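Local atomic coordinates of GDSL-like Lipase/Acylhydrolase family protein (Neisseria meningitidis, PDB entry 4K7J), a protein that probably removes O-linked acetyl groups from peptidoglycan, acting as an esterase of the SGNH (GDSL-like) hydrolase family. Residues Q309-Q312 with R313-A316. Sequence-based numbering, arbitrary orientation.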
# COMPACT_ATOMS: atom_id res chain seq x y z
N GLN A 309 14.39 11.89 -7.03
CA GLN A 309 14.14 10.85 -8.03
C GLN A 309 15.40 10.03 -8.33
O GLN A 309 15.34 8.81 -8.55
CB GLN A 309 13.59 11.45 -9.33
CG GLN A 309 12.19 12.03 -9.22
CD GLN A 309 11.83 12.88 -10.42
OE1 GLN A 309 12.67 13.61 -10.96
NE2 GLN A 309 10.59 12.78 -10.87
N GLN A 310 16.54 10.70 -8.34
CA GLN A 310 17.81 10.02 -8.65
C GLN A 310 18.24 9.15 -7.48
O GLN A 310 18.77 8.06 -7.68
CB GLN A 310 18.90 11.03 -9.00
CG GLN A 310 18.69 11.67 -10.35
CD GLN A 310 19.83 12.58 -10.76
OE1 GLN A 310 20.81 12.76 -10.02
NE2 GLN A 310 19.70 13.18 -11.94
N MET A 311 18.03 9.65 -6.27
CA MET A 311 18.32 8.86 -5.09
C MET A 311 17.51 7.58 -5.12
O MET A 311 18.04 6.50 -4.84
CB MET A 311 17.98 9.64 -3.81
CG MET A 311 18.11 8.77 -2.57
SD MET A 311 17.18 9.46 -1.21
CE MET A 311 15.52 9.04 -1.74
N GLN A 312 16.23 7.69 -5.49
CA GLN A 312 15.35 6.52 -5.51
C GLN A 312 15.87 5.43 -6.43
O GLN A 312 15.84 4.24 -6.08
CB GLN A 312 13.93 6.90 -5.94
CG GLN A 312 13.21 7.80 -4.96
CD GLN A 312 11.81 8.16 -5.42
OE1 GLN A 312 11.63 8.91 -6.36
NE2 GLN A 312 10.80 7.60 -4.75
N ARG A 313 16.34 5.82 -7.61
CA ARG A 313 16.89 4.85 -8.54
C ARG A 313 18.19 4.22 -8.02
O ARG A 313 18.37 3.01 -8.14
CB ARG A 313 17.08 5.45 -9.94
CG ARG A 313 17.47 4.41 -10.95
CD ARG A 313 18.00 5.03 -12.22
NE ARG A 313 16.93 5.56 -13.05
CZ ARG A 313 16.20 4.83 -13.89
NH1 ARG A 313 16.42 3.53 -14.00
NH2 ARG A 313 15.25 5.40 -14.61
N ARG A 314 19.08 5.01 -7.43
CA ARG A 314 20.29 4.44 -6.81
C ARG A 314 19.95 3.42 -5.72
O ARG A 314 20.58 2.37 -5.62
CB ARG A 314 21.15 5.54 -6.19
CG ARG A 314 21.90 6.41 -7.17
CD ARG A 314 23.02 7.20 -6.47
NE ARG A 314 22.53 8.13 -5.44
CZ ARG A 314 22.02 9.32 -5.72
NH1 ARG A 314 21.91 9.72 -6.98
NH2 ARG A 314 21.61 10.12 -4.75
N VAL A 315 18.95 3.73 -4.90
CA VAL A 315 18.51 2.80 -3.86
C VAL A 315 18.02 1.49 -4.46
O VAL A 315 18.39 0.40 -3.98
CB VAL A 315 17.40 3.41 -2.97
CG1 VAL A 315 16.76 2.33 -2.09
CG2 VAL A 315 17.96 4.54 -2.11
N ALA A 316 17.20 1.60 -5.50
CA ALA A 316 16.73 0.42 -6.25
C ALA A 316 17.88 -0.48 -6.71
O ALA A 316 17.84 -1.71 -6.55
CB ALA A 316 15.90 0.86 -7.45
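R313, R314, V315 and A316 each give their amide N-H to the carbonyl four residues earlier, at Q309, Q310, M311 and Q312; the closest of these i to i+4 bonds is V315 N to M311 O at 2.9 Å, and the longest is R313 N to Q309 O at 3.3 Å. The N-H of R314 points almost straight at Q310 O (170°), as expected for regular alpha-helix. Across this turn the side chain of R314 runs back over the preceding turn. A bend at chi3 (-63°) folds its guanidinium over the backbone, and one face of that flat group covers Q310 O and M311 CA, both lying toward its rim. NH1 comes 3.6 Å from Q310 O, which lies above the guanidinium plane and not in line with an in-plane N-H, so this is contact over a face, whereas NH2 sits 3.5 Å from M311 CA. NH2 also forms a salt bridge to E263 on helix 259-276, which would fix the rotation of the group. M311 leaves in another direction, CG anti to its backbone N (chi1 173°), and meets V315 through CG and CG2 at 4.3 Å, a loose apolar contact; CG2 packs more tightly on M311 O, at 3.4 Å. Q312 extends away from the following turn into buried surroundings, its OE1 accepting from A287 N and its NE2 donating to Y247 O, while Q309 NE2 reaches A287 O and R313 NH1 the Y31 hydroxyl. These outward bonds and the packing of Q312, R313 and A316 on F323 seat helix 305-318 as the crossover of the beta-alpha-beta unit between parallel strands 281-286 and 322-325, in the alpha/beta fold of SGNH hydrolases.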